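Local coordinates for protein TatD-related deoxyribonuclease (Thermotoga maritima, PDB 1J6O) that probably acts as a metal-dependent DNA nuclease of the TatD family, hydrolysing ester bonds in DNA, at residues I67-G72 with E96-I101; H76-V81 with A115-R120; H139-Y144 with A165-Y170; L211-P216 with K231-V236. All coordinates share one frame; numbering follows the deposited sequence.

The four contacts are spread round one TIM barrel. Interaction 1 pairs two neighbouring parallel strands, and interaction 3 joins the next strand, 136-141, to the loop that follows strand 161-163; their centres lie about 22 Å apart on opposite sides of the chain's centre. Interaction 2 packs the loop after strand 67-71 on the start of helix 115-132, its nearest atoms about 5 Å from those of interaction 3. Interactions 3 and 4 touch, A165 N lying 2.8 Å from E212 OE1, a probable hydrogen bond. Both adjoin the predicted two-metal site: 139-144 carries H139 and 211-216 carries D214, while S70 of interaction 1 is about 6 Å from E103, side chain to side chain.

Interaction 1: I67-G72 with E96-I101; sequences IFCSVG and EKVVAI
A beta-alpha-beta unit of the barrel, strand 67-71, helix 85-92 and strand 98-107, closes here by parallel pairing. C69 is gripped twice: its N donates to K97 O (2.8 Å), and its O accepts from V99 N (2.8 Å). Further on, V71 N reaches A100 O in a longer bond of 3.3 Å. The beta-branched V71, V98 and I101 suit extended chain and share one face of the sheet with C69; there V71 CG2 meets I101 CD1 at 3.9 Å, while V98 lies across V71 at about a right angle. S70 points to the other face, where its small OG fits beside A100 CB and bonds to G102 O. Near the start of strand 67-71, V99 CG1 packs obliquely on F68 CD2 (3.8 Å). The K97 chain, bent at chi2 (-73°), carries NZ back to I67 O at 2.7 Å, and S64 O and S61 O also take bonds from this ammonium. A methionine in its place would probably leave these three carbonyls without their shared donor, and the start of strand 67-71 less firmly tied to the end of helix 51-61 and the loop after it. Such beta-alpha-beta units, overlapping from strand to strand, build the TIM barrel.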
# COMPACT_ATOMS: atom_id res chain seq x y z
N ILE A 67 -1.29 -14.13 2.90
CA ILE A 67 -2.05 -12.90 2.77
C ILE A 67 -2.34 -12.30 4.15
O ILE A 67 -2.81 -13.01 5.05
CB ILE A 67 -3.39 -13.15 2.06
CG1 ILE A 67 -3.14 -13.71 0.65
CG2 ILE A 67 -4.16 -11.84 1.94
CD1 ILE A 67 -4.45 -14.14 -0.03
N PHE A 68 -2.02 -11.01 4.31
CA PHE A 68 -2.26 -10.29 5.55
C PHE A 68 -3.25 -9.23 5.11
O PHE A 68 -3.39 -8.97 3.90
CB PHE A 68 -0.98 -9.70 6.14
CG PHE A 68 -0.04 -10.77 6.58
CD1 PHE A 68 0.86 -11.34 5.68
CD2 PHE A 68 -0.14 -11.29 7.86
CE1 PHE A 68 1.67 -12.43 6.05
CE2 PHE A 68 0.66 -12.39 8.25
CZ PHE A 68 1.56 -12.95 7.34
N CYS A 69 -3.88 -8.58 6.07
CA CYS A 69 -4.89 -7.57 5.77
C CYS A 69 -4.74 -6.15 6.32
O CYS A 69 -4.11 -5.95 7.36
CB CYS A 69 -6.21 -8.17 6.33
SG CYS A 69 -7.76 -7.29 6.11
N SER A 70 -5.28 -5.17 5.59
CA SER A 70 -5.24 -3.77 6.02
C SER A 70 -6.72 -3.40 5.94
O SER A 70 -7.37 -3.70 4.92
CB SER A 70 -4.46 -2.85 5.08
OG SER A 70 -4.41 -1.54 5.62
N VAL A 71 -7.25 -2.77 6.98
CA VAL A 71 -8.67 -2.38 6.97
C VAL A 71 -8.77 -0.87 7.07
O VAL A 71 -7.98 -0.23 7.79
CB VAL A 71 -9.47 -3.04 8.13
CG1 VAL A 71 -9.40 -4.56 8.00
CG2 VAL A 71 -8.93 -2.59 9.51
N GLY A 72 -9.73 -0.31 6.35
CA GLY A 72 -9.90 1.13 6.36
C GLY A 72 -10.96 1.61 5.39
O GLY A 72 -11.67 0.82 4.74
N GLU A 96 -5.60 -11.22 14.20
CA GLU A 96 -4.15 -11.13 14.00
C GLU A 96 -3.72 -10.95 12.54
O GLU A 96 -2.61 -10.51 12.27
CB GLU A 96 -3.45 -12.37 14.57
CG GLU A 96 -3.97 -13.68 14.01
N LYS A 97 -4.61 -11.28 11.62
CA LYS A 97 -4.29 -11.14 10.20
C LYS A 97 -4.25 -9.67 9.78
O LYS A 97 -3.71 -9.35 8.71
CB LYS A 97 -5.34 -11.89 9.36
CG LYS A 97 -5.09 -13.37 9.25
CD LYS A 97 -3.91 -13.61 8.33
CE LYS A 97 -3.90 -15.06 7.84
NZ LYS A 97 -3.05 -15.18 6.65
N VAL A 98 -4.83 -8.78 10.59
CA VAL A 98 -4.83 -7.33 10.28
C VAL A 98 -3.50 -6.74 10.72
O VAL A 98 -3.16 -6.72 11.93
CB VAL A 98 -6.00 -6.62 10.95
CG1 VAL A 98 -5.89 -5.11 10.72
CG2 VAL A 98 -7.31 -7.12 10.35
N VAL A 99 -2.74 -6.23 9.75
CA VAL A 99 -1.43 -5.66 10.03
C VAL A 99 -1.29 -4.18 9.76
O VAL A 99 -0.21 -3.60 9.91
CB VAL A 99 -0.36 -6.40 9.18
CG1 VAL A 99 -0.35 -7.90 9.52
CG2 VAL A 99 -0.70 -6.27 7.68
N ALA A 100 -2.39 -3.54 9.37
CA ALA A 100 -2.30 -2.13 9.08
C ALA A 100 -3.69 -1.54 8.97
O ALA A 100 -4.67 -2.28 8.94
CB ALA A 100 -1.57 -1.92 7.72
N ILE A 101 -3.74 -0.22 8.98
CA ILE A 101 -4.97 0.54 8.87
C ILE A 101 -4.82 1.29 7.55
O ILE A 101 -3.83 2.01 7.33
CB ILE A 101 -5.17 1.59 10.02
CG1 ILE A 101 -5.42 0.88 11.36
CG2 ILE A 101 -6.41 2.48 9.70
CD1 ILE A 101 -6.67 0.02 11.40

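Interaction 2: H76-V81 with A115-R120; sequences HDAKEV and AEVQKR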
# COMPACT_ATOMS: atom_id res chain seq x y z
N HIS A 76 -12.55 8.29 -1.07
CA HIS A 76 -13.72 8.38 -1.92
C HIS A 76 -14.96 8.01 -1.11
O HIS A 76 -16.01 8.62 -1.27
CB HIS A 76 -13.61 7.45 -3.14
CG HIS A 76 -12.57 7.87 -4.14
ND1 HIS A 76 -11.80 8.98 -4.21
CD2 HIS A 76 -12.24 7.10 -5.24
CE1 HIS A 76 -11.01 8.86 -5.33
NE2 HIS A 76 -11.30 7.71 -5.93
N ASP A 77 -14.81 7.04 -0.21
CA ASP A 77 -15.90 6.59 0.61
C ASP A 77 -16.08 7.37 1.93
O ASP A 77 -16.89 6.97 2.77
CB ASP A 77 -15.70 5.08 0.96
CG ASP A 77 -15.34 4.18 -0.26
OD1 ASP A 77 -14.24 4.32 -0.88
OD2 ASP A 77 -16.14 3.26 -0.60
N ALA A 78 -15.36 8.48 2.12
CA ALA A 78 -15.47 9.25 3.37
C ALA A 78 -16.84 9.81 3.77
O ALA A 78 -17.17 9.87 4.95
CB ALA A 78 -14.42 10.41 3.37
N LYS A 79 -17.62 10.25 2.79
CA LYS A 79 -18.94 10.80 3.08
C LYS A 79 -19.93 9.71 3.42
O LYS A 79 -21.03 10.01 3.84
CB LYS A 79 -19.47 11.61 1.88
CG LYS A 79 -19.76 10.79 0.62
CD LYS A 79 -20.14 11.72 -0.55
CE LYS A 79 -20.04 11.03 -1.90
NZ LYS A 79 -20.90 9.81 -1.98
N GLU A 80 -19.53 8.45 3.23
CA GLU A 80 -20.37 7.28 3.51
C GLU A 80 -20.16 6.56 4.85
O GLU A 80 -20.91 5.64 5.20
CB GLU A 80 -20.18 6.22 2.40
CG GLU A 80 -20.20 6.76 0.97
CD GLU A 80 -21.53 7.39 0.58
OE1 GLU A 80 -22.46 7.43 1.43
OE2 GLU A 80 -21.63 7.83 -0.58
N VAL A 81 -19.17 6.98 5.63
CA VAL A 81 -18.96 6.29 6.90
C VAL A 81 -20.06 6.43 7.94
O VAL A 81 -20.61 7.51 8.16
CB VAL A 81 -17.61 6.71 7.57
CG1 VAL A 81 -16.44 6.42 6.63
CG2 VAL A 81 -17.65 8.19 7.95
N ALA A 115 -13.54 17.72 0.59
CA ALA A 115 -12.25 17.79 1.28
C ALA A 115 -12.30 17.74 2.80
O ALA A 115 -11.57 16.96 3.40
CB ALA A 115 -11.48 19.03 0.85
N GLU A 116 -13.13 18.56 3.44
CA GLU A 116 -13.15 18.51 4.90
C GLU A 116 -13.64 17.18 5.48
O GLU A 116 -13.22 16.77 6.57
CB GLU A 116 -13.95 19.70 5.46
CG GLU A 116 -13.26 21.04 5.22
CD GLU A 116 -11.82 21.07 5.74
OE1 GLU A 116 -11.60 20.65 6.91
OE2 GLU A 116 -10.91 21.51 4.99
N VAL A 117 -14.51 16.50 4.74
CA VAL A 117 -15.06 15.21 5.16
C VAL A 117 -13.90 14.21 5.01
O VAL A 117 -13.71 13.34 5.84
CB VAL A 117 -16.28 14.86 4.23
CG1 VAL A 117 -16.69 13.42 4.41
CG2 VAL A 117 -17.48 15.81 4.56
N GLN A 118 -13.13 14.31 3.93
CA GLN A 118 -11.99 13.39 3.74
C GLN A 118 -11.00 13.57 4.88
O GLN A 118 -10.49 12.61 5.47
CB GLN A 118 -11.26 13.70 2.43
CG GLN A 118 -12.01 13.29 1.17
CD GLN A 118 -11.15 13.47 -0.04
OE1 GLN A 118 -9.95 13.17 -0.00
NE2 GLN A 118 -11.75 13.95 -1.13
N LYS A 119 -10.69 14.84 5.17
CA LYS A 119 -9.76 15.15 6.24
C LYS A 119 -10.18 14.57 7.58
O LYS A 119 -9.35 13.99 8.26
CB LYS A 119 -9.59 16.66 6.39
CG LYS A 119 -8.75 17.29 5.33
CD LYS A 119 -8.75 18.80 5.54
CE LYS A 119 -7.78 19.53 4.66
NZ LYS A 119 -7.80 20.99 5.06
N ARG A 120 -11.45 14.69 7.97
CA ARG A 120 -11.82 14.14 9.27
C ARG A 120 -11.73 12.62 9.34
O ARG A 120 -11.30 12.07 10.35
CB ARG A 120 -13.22 14.62 9.70
CG ARG A 120 -14.39 13.91 9.05
CD ARG A 120 -15.61 13.85 9.99
NE ARG A 120 -16.05 12.46 10.11
CZ ARG A 120 -16.36 11.86 11.26
NH1 ARG A 120 -16.29 12.52 12.41
NH2 ARG A 120 -16.68 10.57 11.25
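A78 and V117 make the close part of this contact. The A78 methyl group points at the helix and rests on its backbone, CB standing 3.9 Å from Q118 CA and equally far from V117 O, so the loop comes near enough for the two CA atoms of A78 and Q118 to lie 5.4 Å apart. A residue as small as alanine suits a place where chain meets chain so directly. V117 answers from the helix: with CG1 swung opposite its own backbone N (chi1 168°), that methyl lies against the A78 peptide, 3.6 Å from A78 O, and also touches A78 CB at 3.9 Å. On the inner side Q118 runs alongside, its amide turned elsewhere, NE2 to S113 O and OE1 to D107 N, which ties the first turn of the helix to the chain leading into it. The elements joined are the loop after strand 67-71 and helix 115-132, which follows strand 98-107, so that two successive beta-alpha units of the TIM barrel are brought together at the ends where the strands' C-termini lead into loops. Outward the contact thins. K79 offers V117 CG1 little more than its CB, at 4.2 Å, and then leads away to a salt bridge with E80, a fitting course for a lysine at the surface. Farther along, V81 CG2 stands at the edge of the R120 guanidinium, 4.2 Å from NH2, a loose touch between a methyl and a charged group whose salt bridge is with E124, one helical turn on.

Interaction 3: H139-Y144 with A165-Y170; sequences HIRDAY and AFSSDY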
# COMPACT_ATOMS: atom_id res chain seq x y z
N HIS A 139 -3.05 6.68 1.09
CA HIS A 139 -3.35 6.99 -0.30
C HIS A 139 -3.35 8.51 -0.42
O HIS A 139 -4.08 9.17 0.31
CB HIS A 139 -4.74 6.44 -0.63
CG HIS A 139 -5.27 6.87 -1.97
ND1 HIS A 139 -5.09 6.12 -3.11
CD2 HIS A 139 -5.98 7.96 -2.34
CE1 HIS A 139 -5.68 6.72 -4.13
NE2 HIS A 139 -6.23 7.85 -3.69
N ILE A 140 -2.56 9.06 -1.33
CA ILE A 140 -2.53 10.52 -1.50
C ILE A 140 -2.54 10.84 -2.99
O ILE A 140 -1.68 10.36 -3.74
CB ILE A 140 -1.24 11.18 -0.92
CG1 ILE A 140 -1.10 10.91 0.58
CG2 ILE A 140 -1.29 12.70 -1.20
CD1 ILE A 140 0.21 11.42 1.19
N ARG A 141 -3.52 11.62 -3.43
CA ARG A 141 -3.62 12.00 -4.85
C ARG A 141 -3.79 13.53 -4.86
O ARG A 141 -4.76 14.05 -4.33
CB ARG A 141 -4.83 11.32 -5.50
CG ARG A 141 -4.92 11.41 -7.05
CD ARG A 141 -3.70 10.76 -7.74
NE ARG A 141 -3.08 9.72 -6.90
CZ ARG A 141 -1.97 9.04 -7.22
NH1 ARG A 141 -1.33 9.26 -8.37
NH2 ARG A 141 -1.48 8.14 -6.36
N ASP A 142 -2.81 14.24 -5.42
CA ASP A 142 -2.84 15.71 -5.49
C ASP A 142 -3.19 16.37 -4.15
O ASP A 142 -3.95 17.35 -4.09
CB ASP A 142 -3.82 16.17 -6.57
CG ASP A 142 -3.38 15.75 -7.97
OD1 ASP A 142 -2.18 15.48 -8.16
OD2 ASP A 142 -4.23 15.71 -8.89
N ALA A 143 -2.64 15.85 -3.06
CA ALA A 143 -2.90 16.39 -1.73
C ALA A 143 -1.71 16.14 -0.82
O ALA A 143 -1.88 16.00 0.39
CB ALA A 143 -4.15 15.72 -1.14
N TYR A 144 -0.51 16.09 -1.38
CA TYR A 144 0.67 15.85 -0.56
C TYR A 144 0.87 16.88 0.54
O TYR A 144 1.13 16.52 1.67
CB TYR A 144 1.91 15.71 -1.45
CG TYR A 144 1.92 14.37 -2.14
CD1 TYR A 144 2.44 13.24 -1.50
CD2 TYR A 144 1.33 14.20 -3.40
CE1 TYR A 144 2.36 11.96 -2.08
CE2 TYR A 144 1.24 12.91 -4.00
CZ TYR A 144 1.75 11.81 -3.32
OH TYR A 144 1.61 10.54 -3.85
N ALA A 165 1.71 3.90 -3.81
CA ALA A 165 1.68 4.46 -5.18
C ALA A 165 2.14 5.91 -5.14
O ALA A 165 1.49 6.81 -5.71
CB ALA A 165 0.26 4.37 -5.76
N PHE A 166 3.27 6.13 -4.47
CA PHE A 166 3.83 7.48 -4.34
C PHE A 166 3.86 8.16 -5.71
O PHE A 166 4.45 7.63 -6.66
CB PHE A 166 5.24 7.44 -3.76
CG PHE A 166 5.84 8.80 -3.60
CD1 PHE A 166 5.43 9.63 -2.57
CD2 PHE A 166 6.77 9.28 -4.52
CE1 PHE A 166 5.94 10.92 -2.44
CE2 PHE A 166 7.28 10.57 -4.40
CZ PHE A 166 6.86 11.38 -3.36
N SER A 167 3.26 9.34 -5.79
CA SER A 167 3.21 10.06 -7.04
C SER A 167 3.65 11.52 -7.06
O SER A 167 3.14 12.31 -7.87
CB SER A 167 1.78 9.98 -7.59
OG SER A 167 0.85 10.47 -6.62
N SER A 168 4.55 11.90 -6.17
CA SER A 168 5.00 13.29 -6.17
C SER A 168 6.47 13.34 -6.59
O SER A 168 6.99 12.38 -7.19
CB SER A 168 4.81 13.93 -4.80
OG SER A 168 4.85 15.34 -4.94
N ASP A 169 7.15 14.44 -6.31
CA ASP A 169 8.55 14.54 -6.69
C ASP A 169 9.50 14.26 -5.55
O ASP A 169 9.07 13.94 -4.44
CB ASP A 169 8.84 15.93 -7.30
CG ASP A 169 8.52 17.07 -6.34
OD1 ASP A 169 8.12 16.83 -5.17
OD2 ASP A 169 8.68 18.23 -6.76
N TYR A 170 10.80 14.37 -5.81
CA TYR A 170 11.78 14.12 -4.77
C TYR A 170 11.60 14.94 -3.50
O TYR A 170 11.71 14.42 -2.40
CB TYR A 170 13.21 14.34 -5.29
CG TYR A 170 14.25 13.96 -4.25
CD1 TYR A 170 14.34 12.65 -3.78
CD2 TYR A 170 15.09 14.92 -3.70
CE1 TYR A 170 15.24 12.29 -2.78
CE2 TYR A 170 16.00 14.58 -2.69
CZ TYR A 170 16.07 13.27 -2.24
OH TYR A 170 16.97 12.93 -1.24
O HOH W 1 -0.81 12.99 -7.06
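The Y144 ring lies between two carbons, with S168 CB over the centre of one face and I140 CG2 over the centre of the other. S168 CB stands 3.7 Å from the ring centroid and only 9° off the normal, a CH-pi contact; serine is small enough to bring its carbon so squarely over the ring. The F166 ring comes in obliquely beside it, the planes at 69° and Y144 CE1 touching F166 CE1 at 3.7 Å. With CG turned away from its carbonyl carbon (chi1 -75°), Y144 sends its hydroxyl across to the opposite loop, where OH accepts a nearly straight bond from S167 N (2.8 Å). S167 OG sits at the ring's edge, 2.9 Å from that hydroxyl. It also lies over one face of the R141 guanidinium, 3.0 Å from NH1, where the angle is too poor for a hydrogen bond. R141, bent at chi2 and chi3, folds back so that A165 O meets NH2 at the guanidinium's edge, in a weak bond of 3.3 Å. A water accepts from D142 N and is hydrogen-bonded to S167 OG, linking the two segments. A phenylalanine here would keep the ring between its two neighbours but would probably leave S167 N without its acceptor and the 165-170 loop freer to shift. Loops leaving neighbouring strands are thus tied together beside H139 and H164, predicted ligands of the second metal, at the catalytic mouth expected of a TIM-barrel hydrolase.

Interaction 4: L211-P216 with K231-V236; sequences LETDCP and KYLKYV
One methyl group does most of the joining here: L233 CD1 presses on a backbone carbonyl, 3.3 Å from E212 O, and also meets T213 CG2 at 3.7 Å and L211 CB at 4.0 Å. The L233 side chain has an uncommon first torsion, chi1 -149°, which lays this branch against the 211-213 chain. Leucine suits the place because its forked end can touch L211, which it crosses obliquely, and T213, which it meets at about a right angle. Beyond it, L211 CD2 and V236 CG1 touch at 4.0 Å, so two residues one turn apart on the helix both pack against the end of strand 209-211. This is the last strand of the TIM barrel, and helix 233-244 packs against it from the outside. T213 faces both ways chemically: its methyl goes to L233, while OG1 accepts from C215 N (2.9 Å), forming an ST turn, and is hydrogen-bonded to D15. The turn spans D214, a predicted ligand of the first metal, and is likely to help set its backbone. E212 leaves the chain away from the helix, and its carboxylate is hydrogen-bonded to H164, a predicted ligand of the second metal.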
# COMPACT_ATOMS: atom_id res chain seq x y z
N LEU A 211 7.53 -2.54 -2.68
CA LEU A 211 6.86 -2.76 -3.96
C LEU A 211 5.37 -2.95 -3.77
O LEU A 211 4.90 -3.30 -2.67
CB LEU A 211 7.38 -4.05 -4.60
CG LEU A 211 8.89 -4.27 -4.67
CD1 LEU A 211 9.14 -5.74 -4.98
CD2 LEU A 211 9.50 -3.36 -5.75
N GLU A 212 4.61 -2.72 -4.83
CA GLU A 212 3.18 -2.91 -4.74
C GLU A 212 2.64 -3.03 -6.16
O GLU A 212 3.31 -2.63 -7.12
CB GLU A 212 2.52 -1.73 -4.05
CG GLU A 212 2.37 -0.48 -4.94
CD GLU A 212 1.61 0.61 -4.23
OE1 GLU A 212 2.21 1.21 -3.32
OE2 GLU A 212 0.41 0.84 -4.55
N THR A 213 1.46 -3.62 -6.28
CA THR A 213 0.84 -3.76 -7.59
C THR A 213 -0.44 -2.94 -7.62
O THR A 213 -0.80 -2.40 -8.67
CB THR A 213 0.37 -5.20 -7.92
OG1 THR A 213 -0.58 -5.63 -6.91
CG2 THR A 213 1.53 -6.17 -8.00
N ASP A 214 -1.11 -2.82 -6.48
CA ASP A 214 -2.37 -2.10 -6.39
C ASP A 214 -3.32 -2.91 -7.32
O ASP A 214 -4.29 -2.38 -7.87
CB ASP A 214 -2.24 -0.65 -6.88
CG ASP A 214 -3.43 0.21 -6.44
OD1 ASP A 214 -4.18 -0.19 -5.50
OD2 ASP A 214 -3.61 1.31 -7.03
N CYS A 215 -3.04 -4.21 -7.49
CA CYS A 215 -3.90 -5.03 -8.37
C CYS A 215 -5.37 -4.95 -7.90
O CYS A 215 -5.64 -4.92 -6.70
CB CYS A 215 -3.41 -6.49 -8.39
SG CYS A 215 -3.47 -7.39 -6.81
N PRO A 216 -6.34 -5.01 -8.83
CA PRO A 216 -6.15 -5.17 -10.28
C PRO A 216 -5.73 -3.94 -11.07
O PRO A 216 -5.60 -4.01 -12.29
CB PRO A 216 -7.53 -5.65 -10.73
CG PRO A 216 -8.44 -4.72 -9.89
CD PRO A 216 -7.77 -4.85 -8.49
N LYS A 231 2.15 -11.50 -9.55
CA LYS A 231 3.31 -11.99 -10.29
C LYS A 231 3.91 -10.99 -11.28
O LYS A 231 5.04 -11.18 -11.73
CB LYS A 231 2.97 -13.28 -11.03
CG LYS A 231 2.07 -13.08 -12.22
CD LYS A 231 1.77 -14.41 -12.89
CE LYS A 231 0.86 -14.19 -14.08
NZ LYS A 231 0.44 -15.49 -14.68
N TYR A 232 3.18 -9.93 -11.62
CA TYR A 232 3.72 -8.96 -12.55
C TYR A 232 4.64 -8.01 -11.83
O TYR A 232 5.19 -7.10 -12.43
CB TYR A 232 2.63 -8.13 -13.23
CG TYR A 232 1.71 -8.91 -14.14
CD1 TYR A 232 2.13 -10.12 -14.72
CD2 TYR A 232 0.45 -8.43 -14.45
CE1 TYR A 232 1.29 -10.83 -15.58
CE2 TYR A 232 -0.40 -9.12 -15.30
CZ TYR A 232 0.03 -10.31 -15.87
OH TYR A 232 -0.80 -10.99 -16.73
N LEU A 233 4.80 -8.22 -10.53
CA LEU A 233 5.67 -7.37 -9.75
C LEU A 233 7.12 -7.48 -10.27
O LEU A 233 7.92 -6.55 -10.09
CB LEU A 233 5.59 -7.78 -8.28
CG LEU A 233 5.78 -6.75 -7.19
CD1 LEU A 233 5.08 -5.44 -7.53
CD2 LEU A 233 5.28 -7.36 -5.87
N LYS A 234 7.45 -8.60 -10.91
CA LYS A 234 8.81 -8.78 -11.43
C LYS A 234 9.29 -7.66 -12.36
O LYS A 234 10.47 -7.34 -12.38
CB LYS A 234 8.93 -10.12 -12.17
CG LYS A 234 8.05 -10.24 -13.38
CD LYS A 234 7.85 -11.70 -13.79
CE LYS A 234 9.06 -12.27 -14.50
NZ LYS A 234 10.25 -12.33 -13.62
N TYR A 235 8.38 -7.09 -13.13
CA TYR A 235 8.70 -6.02 -14.06
C TYR A 235 9.01 -4.75 -13.33
O TYR A 235 9.81 -3.94 -13.81
CB TYR A 235 7.52 -5.80 -15.04
CG TYR A 235 7.25 -7.05 -15.85
CD1 TYR A 235 8.14 -7.46 -16.84
CD2 TYR A 235 6.17 -7.87 -15.55
CE1 TYR A 235 7.95 -8.68 -17.51
CE2 TYR A 235 5.98 -9.08 -16.21
CZ TYR A 235 6.87 -9.48 -17.18
OH TYR A 235 6.67 -10.69 -17.79
N VAL A 236 8.38 -4.57 -12.16
CA VAL A 236 8.61 -3.38 -11.35
C VAL A 236 10.02 -3.47 -10.78
O VAL A 236 10.76 -2.48 -10.75
CB VAL A 236 7.56 -3.27 -10.19
CG1 VAL A 236 7.91 -2.11 -9.24
CG2 VAL A 236 6.17 -3.03 -10.82